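Local coordinates for COPII coat assembly protein SEC16 (Saccharomyces cerevisiae, PDB 3MZK) that helps initiate assembly of the COPII coat of transport vesicles that leave the endoplasmic reticulum, takes part in cargo selection and is also involved in autophagy, at residues K121-S126 / E250-I255; V197-L202 / F219-F224; Q225-N230 / P275-F280; I282-F287 / S298-I303. All coordinates share one frame; numbering follows the deposited sequence.

Contact 1: K121-S126 / E250-I255; sequences KLLYNS and ENWKSI
Leu123 and Tyr124 close the C-terminal end of helix 116-123 against the first turn of helix 252-261, in the all-helical part of this central Sec16 fragment. The contact is packing without direct hydrogen bonds. Tyr124 is the first residue beyond its helix. Its ring carbon CG lies anti to the backbone N (chi1 -174°), which carries the ring to Ser254. CB of Ser254 sits over one ring face, 3.7 Å from the centroid and a little toward the rim, in a CH-pi contact. OG of Ser254 turns back instead to O of Asn251, 3.1 Å away, which also accepts from N of Ile255. CB of Leu123 lies 3.6 Å from O of Lys253, and its CD2 meets CZ3 of Trp252 at 4.2 Å. The alkyl chain of Lys253 passes O of Leu123, with CD at 3.7 Å, and its NZ forms a salt bridge with Asp99. Replacing Tyr124 by alanine is likely to leave CB of Ser254 without its ring face and open a gap beside it. Around the contact, Leu123 and Trp252 also reach helix 294-303, Leu123 and Lys253 touch Thr101 at the start of helix 101-111, and Tyr124 packs on Gln162 of the second subunit.

Contact 2: V197-L202 / F219-F224; sequences VIQKYL and FLLLIF
Leu221 takes the middle of this contact, between Ile198 and Leu202 of the facing helix. Segments 197-202 and 219-224, on helices 191-203 and 214-226, run antiparallel at 160°, their axes 10.4 Å apart at closest. That is a fairly wide spacing, and it is bridged by branched aliphatic side chains rather than by close backbones. The tight part has two methyl contacts. CG2 of Ile198 meets CD1 of Leu221 at 3.8 Å, and CD1 of Leu202 rests at 3.8 Å from CB of Leu221. With CG of Leu221 anti to the backbone N (chi1 176°), the branch is directed so that CD1 reaches Ile198. These meeting groups form a small apolar patch. Next to it, Phe224 touches Ile198 through its CB, 4.1 Å from CD1 of Ile198.

The looser side belongs to Gln199, which is exposed. Its CG touches CD1 of Leu221 at 4.0 Å, and the chain extends onward from CG, so the aliphatic base of a polar residue closes that margin. At the Leu202 end, CD2 of Leu202 and CD1 of Leu220 are also only loosely matched, at 4.3 Å. Away from the Gln199 margin lies the second subunit, another copy of Sec16. Leu220 packs on its Leu158, Phe224 on its Leu184, and OH of Tyr201 hydrogen-bonds to its Asp178. Such antiparallel helix pairs, layered one against the next, are characteristic of the elongated ACE1 fold found in Sec16 and other coat proteins; here the pair also contributes to the contact with the second Sec16 copy.

Contact 3: Q225-N230 / P275-F280; sequences QVFVGN and PVVLEF
Val226 and Val276 meet where a Schellman motif ends helix 214-226 and the first turn of helix 275-290 comes alongside. Val226 makes the central contact. Its CG2 lies 3.6 Å from CD1 of Phe280, while CG1, placed anti to the backbone N (chi1 170°), reaches CB of Phe280 at 3.9 Å. O of the same valine faces the isopropyl group of Val276. Phe227 comes round from the far side, and its CE1 touches CG2 of Val277 at 4.1 Å, the two side chains running alongside each other. With a glycine in place of Val226, both methyls are gone, and the ring of Phe280 is likely to border a gap and be freer to shift.

The next shell fixes the end of the helix. O of Gln225 accepts from N of Val228 and N of Asn230, which approach opposite faces of its plane. Gly229 has a positive phi (107°) as the C-prime residue, and its bare CA lies 4.0 Å from CG1 of Val276. Farther out, Lys191 takes part twice: its NZ bonds to O of Gly229 and its O to ND2 of Asn230. Ile255 and Val259 of helix 252-261 back the ring of Phe280, and Phe227 packs on Leu188 of the second subunit. One water joins the two backbones: it donates to O of Val276 at 2.6 Å and, weakly, to O of Val226 at 3.3 Å.

Contact 4: I282-F287 / S298-I303; sequences IEFGIF and STLFII
Phe301, Leu300 and Gly285 carry this buried contact between helices 275-290 and 294-303. Segments 282-287 and 298-303 run antiparallel at 162°, and their axes come within 8.5 Å. This close spacing is consistent with Gly285, which presents bare backbone to its neighbours. The ring of Phe301 lies against that backbone. Its CZ is 3.5 Å from O of Gly285, and its CE1 is 3.8 Å from CA of Gly285. Gly285 has no side chain to stand between its helix and the ring. O of Ile282 lies at the edge of the same ring, near its plane, 4.0 Å from CE1. The ring thus lies beside two carbonyl oxygens. O of Ile282 is already used by N of Ile286 in the helix, and O of Gly285 accepts from OG1 of Thr289.

Leu300 fills the other half. With CG anti to the carbonyl carbon (chi1 -50°) and chi2 at -161°, CD1 comes to lie between the backbone and Phe284. That methyl is 3.6 Å from N of Gly285 and 3.5 Å from CD1 of Phe284, whose side chain it meets at a slant. CG2 of Ile282 adds a looser apolar touch to CE1 of Phe301.

The pair is enclosed by the rest of the helical domain. Phe284 and Leu300 both pack on Val256 of helix 252-261. Ile235 of helix 231-240 backs Phe284 and Phe287. Phe321 meets the ring of Phe301, and helix 101-111 covers Thr299, Ile302 and Ile303.

Overall arrangement
From the N terminus, contact 1 opens first, at 121-126, and closes only at 250-255, bringing together the Sec16 mid-region and the Sec23-binding region. Contact 2 opens and closes within that long loop. Contact 3 begins inside it as well, at 225-230, but closes beyond it at 275-280, so contacts 1 and 3 cross. Contact 4 then closes a short loop between helix 275-290, which it shares with contact 3, and helix 294-303. Helix 214-226 is shared by contacts 2 and 3. Helix 252-261 links the set: Ile255 packs on Leu222 and Phe280, and Trp252 on Phe284. Contacts 1, 2 and 3 reach the second subunit; contact 4 lies near the chain's centre.

Contact 1: K121-S126 / E250-I255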
loop_
_atom_site.group_PDB
_atom_site.type_symbol
_atom_site.label_atom_id
_atom_site.label_comp_id
_atom_site.label_asym_id
_atom_site.label_seq_id
_atom_site.Cartn_x
_atom_site.Cartn_y
_atom_site.Cartn_z
ATOM N N LYS B 121 23.439 -18.215 4.937
ATOM C CA LYS B 121 24.514 -19.060 5.458
ATOM C C LYS B 121 25.413 -19.576 4.345
ATOM O O LYS B 121 26.589 -19.857 4.564
ATOM C CB LYS B 121 23.944 -20.236 6.256
ATOM N N LEU B 122 24.848 -19.709 3.151
ATOM C CA LEU B 122 25.616 -20.140 1.991
ATOM C C LEU B 122 26.646 -19.084 1.606
ATOM O O LEU B 122 27.808 -19.404 1.389
ATOM C CB LEU B 122 24.689 -20.437 0.816
ATOM C CG LEU B 122 25.361 -20.788 -0.508
ATOM C CD1 LEU B 122 26.261 -22.004 -0.351
ATOM C CD2 LEU B 122 24.312 -21.029 -1.575
ATOM N N LEU B 123 26.217 -17.826 1.533
ATOM C CA LEU B 123 27.123 -16.721 1.243
ATOM C C LEU B 123 28.213 -16.605 2.293
ATOM O O LEU B 123 29.383 -16.413 1.969
ATOM C CB LEU B 123 26.365 -15.397 1.172
ATOM C CG LEU B 123 25.404 -15.199 0.003
ATOM C CD1 LEU B 123 24.680 -13.874 0.123
ATOM C CD2 LEU B 123 26.148 -15.274 -1.313
ATOM N N TYR B 124 27.827 -16.720 3.557
ATOM C CA TYR B 124 28.745 -16.439 4.653
ATOM C C TYR B 124 28.429 -17.287 5.871
ATOM O O TYR B 124 27.332 -17.204 6.426
ATOM C CB TYR B 124 28.661 -14.957 5.014
ATOM C CG TYR B 124 29.654 -14.493 6.047
ATOM C CD1 TYR B 124 30.985 -14.264 5.711
ATOM C CD2 TYR B 124 29.256 -14.251 7.358
ATOM C CE1 TYR B 124 31.894 -13.822 6.657
ATOM C CE2 TYR B 124 30.157 -13.809 8.312
ATOM C CZ TYR B 124 31.472 -13.597 7.958
ATOM O OH TYR B 124 32.364 -13.159 8.908
ATOM N N ASN B 125 29.388 -18.111 6.281
ATOM C CA ASN B 125 29.227 -18.920 7.479
ATOM C C ASN B 125 29.278 -18.049 8.720
ATOM O O ASN B 125 30.320 -17.490 9.051
ATOM C CB ASN B 125 30.314 -19.982 7.571
ATOM C CG ASN B 125 30.222 -20.785 8.851
ATOM O OD1 ASN B 125 29.127 -21.038 9.351
ATOM N ND2 ASN B 125 31.370 -21.175 9.399
ATOM N N SER B 126 28.150 -17.937 9.409
ATOM C CA SER B 126 28.055 -17.048 10.560
ATOM C C SER B 126 28.472 -17.731 11.858
ATOM O O SER B 126 28.549 -17.092 12.903
ATOM C CB SER B 126 26.637 -16.481 10.690
ATOM O OG SER B 126 25.690 -17.507 10.933
ATOM N N GLU B 250 35.128 -6.140 -1.581
ATOM C CA GLU B 250 35.916 -7.197 -0.962
ATOM C C GLU B 250 35.085 -8.032 0.012
ATOM O O GLU B 250 35.370 -9.209 0.221
ATOM C CB GLU B 250 37.145 -6.615 -0.262
ATOM N N ASN B 251 34.053 -7.428 0.596
ATOM C CA ASN B 251 33.225 -8.117 1.588
ATOM C C ASN B 251 31.768 -8.298 1.182
ATOM O O ASN B 251 30.903 -8.448 2.042
ATOM C CB ASN B 251 33.282 -7.392 2.934
ATOM C CG ASN B 251 34.670 -7.388 3.531
ATOM O OD1 ASN B 251 35.029 -8.278 4.302
ATOM N ND2 ASN B 251 35.463 -6.385 3.175
ATOM N N TRP B 252 31.497 -8.299 -0.119
ATOM C CA TRP B 252 30.121 -8.351 -0.605
ATOM C C TRP B 252 29.362 -9.565 -0.089
ATOM O O TRP B 252 28.157 -9.501 0.138
ATOM C CB TRP B 252 30.078 -8.325 -2.133
ATOM C CG TRP B 252 30.557 -9.590 -2.790
ATOM C CD1 TRP B 252 31.838 -9.894 -3.150
ATOM C CD2 TRP B 252 29.757 -10.715 -3.177
ATOM N NE1 TRP B 252 31.886 -11.137 -3.732
ATOM C CE2 TRP B 252 30.622 -11.663 -3.760
ATOM C CE3 TRP B 252 28.396 -11.015 -3.082
ATOM C CZ2 TRP B 252 30.172 -12.883 -4.247
ATOM C CZ3 TRP B 252 27.951 -12.231 -3.566
ATOM C CH2 TRP B 252 28.834 -13.149 -4.141
ATOM N N LYS B 253 30.066 -10.672 0.098
ATOM C CA LYS B 253 29.423 -11.901 0.543
ATOM C C LYS B 253 28.762 -11.771 1.919
ATOM O O LYS B 253 27.606 -12.152 2.092
ATOM C CB LYS B 253 30.415 -13.060 0.526
ATOM C CG LYS B 253 30.482 -13.773 -0.799
ATOM C CD LYS B 253 31.410 -14.965 -0.719
ATOM C CE LYS B 253 31.534 -15.676 -2.048
ATOM N NZ LYS B 253 32.529 -16.770 -1.950
ATOM N N SER B 254 29.500 -11.237 2.889
ATOM C CA SER B 254 28.983 -11.079 4.245
ATOM C C SER B 254 27.957 -9.955 4.328
ATOM O O SER B 254 27.064 -9.983 5.171
ATOM C CB SER B 254 30.125 -10.832 5.233
ATOM O OG SER B 254 30.919 -9.729 4.830
ATOM N N ILE B 255 28.095 -8.965 3.452
ATOM C CA ILE B 255 27.161 -7.846 3.405
ATOM C C ILE B 255 25.766 -8.311 2.993
ATOM O O ILE B 255 24.792 -8.100 3.705
ATOM C CB ILE B 255 27.633 -6.760 2.425
ATOM C CG1 ILE B 255 28.963 -6.168 2.887
ATOM C CG2 ILE B 255 26.584 -5.677 2.293
ATOM C CD1 ILE B 255 29.488 -5.071 1.986
#

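Contact 2: V197-L202 / F219-F224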
loop_
_atom_site.group_PDB
_atom_site.type_symbol
_atom_site.label_atom_id
_atom_site.label_comp_id
_atom_site.label_asym_id
_atom_site.label_seq_id
_atom_site.Cartn_x
_atom_site.Cartn_y
_atom_site.Cartn_z
ATOM N N VAL B 197 20.796 11.490 9.657
ATOM C CA VAL B 197 20.952 11.368 11.098
ATOM C C VAL B 197 21.768 10.125 11.437
ATOM O O VAL B 197 22.615 10.153 12.331
ATOM C CB VAL B 197 19.589 11.309 11.816
ATOM C CG1 VAL B 197 19.781 11.093 13.315
ATOM C CG2 VAL B 197 18.789 12.581 11.549
ATOM N N ILE B 198 21.510 9.038 10.717
ATOM C CA ILE B 198 22.225 7.789 10.947
ATOM C C ILE B 198 23.718 7.998 10.749
ATOM O O ILE B 198 24.535 7.556 11.560
ATOM C CB ILE B 198 21.747 6.677 10.001
ATOM C CG1 ILE B 198 20.234 6.488 10.119
ATOM C CG2 ILE B 198 22.471 5.381 10.309
ATOM C CD1 ILE B 198 19.687 5.374 9.262
ATOM N N GLN B 199 24.066 8.685 9.667
ATOM C CA GLN B 199 25.459 8.962 9.363
ATOM C C GLN B 199 26.106 9.779 10.478
ATOM O O GLN B 199 27.178 9.422 10.975
ATOM C CB GLN B 199 25.578 9.702 8.031
ATOM C CG GLN B 199 24.883 8.997 6.877
ATOM C CD GLN B 199 25.411 9.428 5.523
ATOM O OE1 GLN B 199 26.471 10.048 5.425
ATOM N NE2 GLN B 199 24.675 9.101 4.469
ATOM N N LYS B 200 25.454 10.871 10.870
ATOM C CA LYS B 200 26.012 11.761 11.886
ATOM C C LYS B 200 26.223 11.020 13.202
ATOM O O LYS B 200 27.222 11.221 13.883
ATOM C CB LYS B 200 25.144 13.020 12.069
ATOM C CG LYS B 200 25.390 14.136 10.956
ATOM C CD LYS B 200 24.238 15.216 10.950
ATOM C CE LYS B 200 24.421 16.237 9.769
ATOM N NZ LYS B 200 23.234 17.237 9.735
ATOM N N TYR B 201 25.282 10.156 13.561
ATOM C CA TYR B 201 25.408 9.390 14.800
ATOM C C TYR B 201 26.605 8.436 14.754
ATOM O O TYR B 201 27.387 8.359 15.700
ATOM C CB TYR B 201 24.112 8.628 15.115
ATOM C CG TYR B 201 24.303 7.506 16.104
ATOM C CD1 TYR B 201 24.480 7.767 17.457
ATOM C CD2 TYR B 201 24.320 6.185 15.683
ATOM C CE1 TYR B 201 24.664 6.741 18.365
ATOM C CE2 TYR B 201 24.503 5.154 16.578
ATOM C CZ TYR B 201 24.677 5.436 17.918
ATOM O OH TYR B 201 24.864 4.403 18.809
ATOM N N LEU B 202 26.758 7.728 13.640
ATOM C CA LEU B 202 27.838 6.759 13.493
ATOM C C LEU B 202 29.209 7.418 13.360
ATOM O O LEU B 202 30.164 7.014 14.022
ATOM C CB LEU B 202 27.586 5.846 12.288
ATOM C CG LEU B 202 26.377 4.908 12.357
ATOM C CD1 LEU B 202 26.187 4.181 11.043
ATOM C CD2 LEU B 202 26.523 3.915 13.496
ATOM N N PHE B 219 29.305 -0.987 7.657
ATOM C CA PHE B 219 28.418 -2.139 7.666
ATOM C C PHE B 219 27.075 -1.775 8.297
ATOM O O PHE B 219 26.026 -1.981 7.691
ATOM C CB PHE B 219 29.078 -3.313 8.391
ATOM C CG PHE B 219 28.611 -4.663 7.919
ATOM C CD1 PHE B 219 29.474 -5.749 7.918
ATOM C CD2 PHE B 219 27.310 -4.854 7.484
ATOM C CE1 PHE B 219 29.050 -6.992 7.491
ATOM C CE2 PHE B 219 26.881 -6.099 7.054
ATOM C CZ PHE B 219 27.755 -7.168 7.059
ATOM N N LEU B 220 27.115 -1.221 9.506
ATOM C CA LEU B 220 25.895 -0.816 10.201
ATOM C C LEU B 220 25.082 0.171 9.370
ATOM O O LEU B 220 23.860 0.043 9.250
ATOM C CB LEU B 220 26.222 -0.193 11.561
ATOM C CG LEU B 220 26.639 -1.140 12.684
ATOM C CD1 LEU B 220 26.976 -0.350 13.936
ATOM C CD2 LEU B 220 25.539 -2.151 12.961
ATOM N N LEU B 221 25.771 1.156 8.804
ATOM C CA LEU B 221 25.123 2.173 7.993
ATOM C C LEU B 221 24.324 1.533 6.872
ATOM O O LEU B 221 23.164 1.878 6.655
ATOM C CB LEU B 221 26.157 3.134 7.414
ATOM C CG LEU B 221 25.616 4.196 6.459
ATOM C CD1 LEU B 221 24.484 4.979 7.100
ATOM C CD2 LEU B 221 26.734 5.124 6.032
ATOM N N LEU B 222 24.940 0.589 6.170
ATOM C CA LEU B 222 24.290 -0.048 5.034
ATOM C C LEU B 222 23.052 -0.846 5.431
ATOM O O LEU B 222 22.004 -0.728 4.797
ATOM C CB LEU B 222 25.268 -0.947 4.280
ATOM C CG LEU B 222 24.623 -1.630 3.074
ATOM C CD1 LEU B 222 25.353 -1.263 1.804
ATOM C CD2 LEU B 222 24.575 -3.137 3.264
ATOM N N ILE B 223 23.181 -1.665 6.472
ATOM C CA ILE B 223 22.060 -2.462 6.969
ATOM C C ILE B 223 20.844 -1.605 7.304
ATOM O O ILE B 223 19.715 -1.955 6.960
ATOM C CB ILE B 223 22.449 -3.258 8.224
ATOM C CG1 ILE B 223 23.567 -4.245 7.895
ATOM C CG2 ILE B 223 21.251 -4.006 8.760
ATOM C CD1 ILE B 223 24.004 -5.079 9.066
ATOM N N PHE B 224 21.080 -0.483 7.976
ATOM C CA PHE B 224 19.995 0.412 8.366
ATOM C C PHE B 224 19.433 1.184 7.177
ATOM O O PHE B 224 18.256 1.535 7.161
ATOM C CB PHE B 224 20.452 1.372 9.471
ATOM C CG PHE B 224 20.800 0.685 10.756
ATOM C CD1 PHE B 224 19.978 -0.309 11.270
ATOM C CD2 PHE B 224 21.958 1.012 11.444
ATOM C CE1 PHE B 224 20.301 -0.955 12.451
ATOM C CE2 PHE B 224 22.286 0.368 12.628
ATOM C CZ PHE B 224 21.456 -0.616 13.130
#

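Contact 3: Q225-N230 / P275-F280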
loop_
_atom_site.group_PDB
_atom_site.type_symbol
_atom_site.label_atom_id
_atom_site.label_comp_id
_atom_site.label_asym_id
_atom_site.label_seq_id
_atom_site.Cartn_x
_atom_site.Cartn_y
_atom_site.Cartn_z
ATOM N N GLN B 225 20.273 1.446 6.181
ATOM C CA GLN B 225 19.820 2.136 4.978
ATOM C C GLN B 225 18.887 1.253 4.167
ATOM O O GLN B 225 17.863 1.712 3.667
ATOM C CB GLN B 225 21.003 2.559 4.108
ATOM C CG GLN B 225 21.842 3.668 4.697
ATOM C CD GLN B 225 21.012 4.870 5.080
ATOM O OE1 GLN B 225 19.984 5.150 4.465
ATOM N NE2 GLN B 225 21.446 5.583 6.111
ATOM N N VAL B 226 19.248 -0.019 4.043
ATOM C CA VAL B 226 18.496 -0.951 3.213
ATOM C C VAL B 226 17.051 -1.083 3.680
ATOM O O VAL B 226 16.122 -1.021 2.874
ATOM C CB VAL B 226 19.161 -2.348 3.184
ATOM C CG1 VAL B 226 18.240 -3.373 2.530
ATOM C CG2 VAL B 226 20.511 -2.284 2.474
ATOM N N PHE B 227 16.860 -1.251 4.984
ATOM C CA PHE B 227 15.525 -1.481 5.516
ATOM C C PHE B 227 14.765 -0.180 5.752
ATOM O O PHE B 227 13.827 -0.125 6.540
ATOM C CB PHE B 227 15.599 -2.321 6.785
ATOM C CG PHE B 227 16.093 -3.717 6.553
ATOM C CD1 PHE B 227 15.225 -4.711 6.129
ATOM C CD2 PHE B 227 17.424 -4.037 6.756
ATOM C CE1 PHE B 227 15.675 -5.999 5.915
ATOM C CE2 PHE B 227 17.882 -5.326 6.543
ATOM C CZ PHE B 227 17.006 -6.307 6.120
ATOM N N VAL B 228 15.177 0.868 5.054
ATOM C CA VAL B 228 14.497 2.152 5.120
ATOM C C VAL B 228 14.139 2.620 3.712
ATOM O O VAL B 228 13.267 3.471 3.526
ATOM C CB VAL B 228 15.364 3.199 5.846
ATOM C CG1 VAL B 228 15.004 4.605 5.410
ATOM C CG2 VAL B 228 15.216 3.043 7.352
ATOM N N GLY B 229 14.810 2.038 2.721
ATOM C CA GLY B 229 14.550 2.350 1.328
ATOM C C GLY B 229 15.642 3.192 0.702
ATOM O O GLY B 229 15.492 3.699 -0.410
ATOM N N ASN B 230 16.750 3.341 1.418
ATOM C CA ASN B 230 17.856 4.158 0.945
ATOM C C ASN B 230 19.021 3.333 0.418
ATOM O O ASN B 230 20.161 3.794 0.420
ATOM C CB ASN B 230 18.347 5.091 2.049
ATOM C CG ASN B 230 17.423 6.263 2.275
ATOM O OD1 ASN B 230 16.872 6.826 1.328
ATOM N ND2 ASN B 230 17.250 6.644 3.535
ATOM N N PRO B 275 10.489 -5.455 -1.213
ATOM C CA PRO B 275 10.941 -4.482 -2.213
ATOM C C PRO B 275 12.253 -3.775 -1.860
ATOM O O PRO B 275 13.113 -3.638 -2.726
ATOM C CB PRO B 275 9.785 -3.485 -2.263
ATOM C CG PRO B 275 8.585 -4.318 -1.948
ATOM C CD PRO B 275 9.044 -5.340 -0.945
ATOM N N VAL B 276 12.408 -3.339 -0.615
ATOM C CA VAL B 276 13.617 -2.622 -0.205
ATOM C C VAL B 276 14.867 -3.488 -0.325
ATOM O O VAL B 276 15.961 -2.989 -0.582
ATOM C CB VAL B 276 13.519 -2.111 1.247
ATOM C CG1 VAL B 276 12.465 -1.032 1.352
ATOM C CG2 VAL B 276 13.220 -3.263 2.183
ATOM N N VAL B 277 14.696 -4.788 -0.118
ATOM C CA VAL B 277 15.796 -5.728 -0.250
ATOM C C VAL B 277 16.064 -5.980 -1.732
ATOM O O VAL B 277 17.205 -6.184 -2.151
ATOM C CB VAL B 277 15.497 -7.052 0.486
ATOM C CG1 VAL B 277 16.657 -8.029 0.342
ATOM C CG2 VAL B 277 15.232 -6.785 1.951
ATOM N N LEU B 278 15.004 -5.945 -2.527
ATOM C CA LEU B 278 15.150 -6.097 -3.962
ATOM C C LEU B 278 15.958 -4.940 -4.554
ATOM O O LEU B 278 16.867 -5.175 -5.343
ATOM C CB LEU B 278 13.789 -6.230 -4.649
ATOM C CG LEU B 278 13.881 -6.585 -6.135
ATOM C CD1 LEU B 278 14.812 -7.776 -6.336
ATOM C CD2 LEU B 278 12.509 -6.864 -6.727
ATOM N N GLU B 279 15.638 -3.701 -4.176
ATOM C CA GLU B 279 16.421 -2.555 -4.639
ATOM C C GLU B 279 17.894 -2.753 -4.311
ATOM O O GLU B 279 18.763 -2.559 -5.159
ATOM C CB GLU B 279 15.953 -1.250 -4.002
ATOM C CG GLU B 279 14.494 -0.896 -4.211
ATOM C CD GLU B 279 14.108 0.377 -3.471
ATOM O OE1 GLU B 279 14.916 1.331 -3.481
ATOM O OE2 GLU B 279 13.011 0.420 -2.868
ATOM N N PHE B 280 18.168 -3.137 -3.069
ATOM C CA PHE B 280 19.540 -3.331 -2.616
ATOM C C PHE B 280 20.303 -4.348 -3.460
ATOM O O PHE B 280 21.477 -4.154 -3.770
ATOM C CB PHE B 280 19.573 -3.758 -1.150
ATOM C CG PHE B 280 20.864 -4.388 -0.744
ATOM C CD1 PHE B 280 21.989 -3.615 -0.536
ATOM C CD2 PHE B 280 20.964 -5.756 -0.595
ATOM C CE1 PHE B 280 23.186 -4.196 -0.174
ATOM C CE2 PHE B 280 22.158 -6.340 -0.236
ATOM C CZ PHE B 280 23.268 -5.558 -0.026
HETATM O O HOH W 1 15.849 -0.401 -0.367
#

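Contact 4: I282-F287 / S298-I303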
loop_
_atom_site.group_PDB
_atom_site.type_symbol
_atom_site.label_atom_id
_atom_site.label_comp_id
_atom_site.label_asym_id
_atom_site.label_seq_id
_atom_site.Cartn_x
_atom_site.Cartn_y
_atom_site.Cartn_z
ATOM N N ILE B 282 19.757 -5.345 -6.632
ATOM C CA ILE B 282 20.019 -4.840 -7.967
ATOM C C ILE B 282 21.030 -3.691 -7.947
ATOM O O ILE B 282 22.021 -3.722 -8.672
ATOM C CB ILE B 282 18.723 -4.422 -8.648
ATOM C CG1 ILE B 282 17.775 -5.621 -8.706
ATOM C CG2 ILE B 282 19.007 -3.882 -10.035
ATOM C CD1 ILE B 282 16.411 -5.296 -9.264
ATOM N N GLU B 283 20.793 -2.688 -7.109
ATOM C CA GLU B 283 21.734 -1.578 -6.972
ATOM C C GLU B 283 23.157 -2.053 -6.687
ATOM O O GLU B 283 24.121 -1.535 -7.249
ATOM C CB GLU B 283 21.278 -0.629 -5.868
ATOM C CG GLU B 283 20.134 0.263 -6.284
ATOM C CD GLU B 283 20.517 1.171 -7.425
ATOM O OE1 GLU B 283 21.584 1.814 -7.332
ATOM O OE2 GLU B 283 19.765 1.234 -8.420
ATOM N N PHE B 284 23.276 -3.039 -5.807
ATOM C CA PHE B 284 24.573 -3.560 -5.402
ATOM C C PHE B 284 25.143 -4.489 -6.476
ATOM O O PHE B 284 26.360 -4.577 -6.657
ATOM C CB PHE B 284 24.449 -4.300 -4.065
ATOM C CG PHE B 284 25.764 -4.584 -3.403
ATOM C CD1 PHE B 284 25.890 -5.631 -2.511
ATOM C CD2 PHE B 284 26.870 -3.796 -3.661
ATOM C CE1 PHE B 284 27.100 -5.896 -1.895
ATOM C CE2 PHE B 284 28.078 -4.056 -3.052
ATOM C CZ PHE B 284 28.193 -5.106 -2.165
ATOM N N GLY B 285 24.256 -5.184 -7.184
ATOM C CA GLY B 285 24.656 -6.025 -8.300
ATOM C C GLY B 285 25.171 -5.218 -9.482
ATOM O O GLY B 285 25.874 -5.744 -10.341
ATOM N N ILE B 286 24.809 -3.938 -9.525
ATOM C CA ILE B 286 25.298 -3.026 -10.546
ATOM C C ILE B 286 26.694 -2.558 -10.175
ATOM O O ILE B 286 27.624 -2.646 -10.970
ATOM C CB ILE B 286 24.381 -1.800 -10.688
ATOM C CG1 ILE B 286 23.135 -2.161 -11.496
ATOM C CG2 ILE B 286 25.121 -0.650 -11.347
ATOM C CD1 ILE B 286 22.043 -1.134 -11.407
ATOM N N PHE B 287 26.833 -2.065 -8.953
ATOM C CA PHE B 287 28.126 -1.639 -8.442
ATOM C C PHE B 287 29.199 -2.689 -8.708
ATOM O O PHE B 287 30.283 -2.370 -9.193
ATOM C CB PHE B 287 28.028 -1.356 -6.943
ATOM C CG PHE B 287 29.353 -1.298 -6.247
ATOM C CD1 PHE B 287 30.120 -0.147 -6.287
ATOM C CD2 PHE B 287 29.829 -2.391 -5.543
ATOM C CE1 PHE B 287 31.338 -0.092 -5.643
ATOM C CE2 PHE B 287 31.047 -2.342 -4.898
ATOM C CZ PHE B 287 31.802 -1.190 -4.948
ATOM N N SER B 298 26.093 -11.381 -10.671
ATOM C CA SER B 298 25.147 -12.408 -11.099
ATOM C C SER B 298 24.542 -13.153 -9.921
ATOM O O SER B 298 23.376 -13.539 -9.957
ATOM C CB SER B 298 25.815 -13.405 -12.051
ATOM O OG SER B 298 26.067 -12.806 -13.305
ATOM N N THR B 299 25.341 -13.367 -8.882
ATOM C CA THR B 299 24.838 -13.984 -7.657
ATOM C C THR B 299 23.669 -13.160 -7.105
ATOM O O THR B 299 22.587 -13.696 -6.854
ATOM C CB THR B 299 25.954 -14.135 -6.596
ATOM O OG1 THR B 299 27.053 -14.862 -7.154
ATOM C CG2 THR B 299 25.449 -14.875 -5.378
ATOM N N LEU B 300 23.876 -11.855 -6.946
ATOM C CA LEU B 300 22.818 -10.980 -6.439
ATOM C C LEU B 300 21.578 -10.996 -7.326
ATOM O O LEU B 300 20.459 -11.045 -6.820
ATOM C CB LEU B 300 23.316 -9.544 -6.241
ATOM C CG LEU B 300 24.620 -9.391 -5.450
ATOM C CD1 LEU B 300 24.771 -7.973 -4.926
ATOM C CD2 LEU B 300 24.681 -10.393 -4.309
ATOM N N PHE B 301 21.776 -10.965 -8.641
ATOM C CA PHE B 301 20.662 -10.966 -9.593
ATOM C C PHE B 301 19.850 -12.253 -9.500
ATOM O O PHE B 301 18.618 -12.229 -9.588
ATOM C CB PHE B 301 21.164 -10.769 -11.031
ATOM C CG PHE B 301 21.764 -9.417 -11.286
ATOM C CD1 PHE B 301 21.363 -8.312 -10.550
ATOM C CD2 PHE B 301 22.739 -9.251 -12.260
ATOM C CE1 PHE B 301 21.918 -7.059 -10.787
ATOM C CE2 PHE B 301 23.301 -7.999 -12.502
ATOM C CZ PHE B 301 22.889 -6.901 -11.766
ATOM N N ILE B 302 20.551 -13.370 -9.328
ATOM C CA ILE B 302 19.910 -14.667 -9.140
ATOM C C ILE B 302 19.032 -14.680 -7.886
ATOM O O ILE B 302 17.857 -15.062 -7.934
ATOM C CB ILE B 302 20.956 -15.786 -9.035
ATOM C CG1 ILE B 302 21.649 -15.984 -10.384
ATOM C CG2 ILE B 302 20.312 -17.081 -8.578
ATOM C CD1 ILE B 302 22.948 -16.766 -10.305
ATOM N N ILE B 303 19.605 -14.260 -6.763
ATOM C CA ILE B 303 18.853 -14.179 -5.518
ATOM C C ILE B 303 17.641 -13.276 -5.690
ATOM O O ILE B 303 16.566 -13.560 -5.166
ATOM C CB ILE B 303 19.716 -13.641 -4.370
ATOM C CG1 ILE B 303 20.913 -14.557 -4.128
ATOM C CG2 ILE B 303 18.895 -13.514 -3.103
ATOM C CD1 ILE B 303 21.911 -13.991 -3.147
#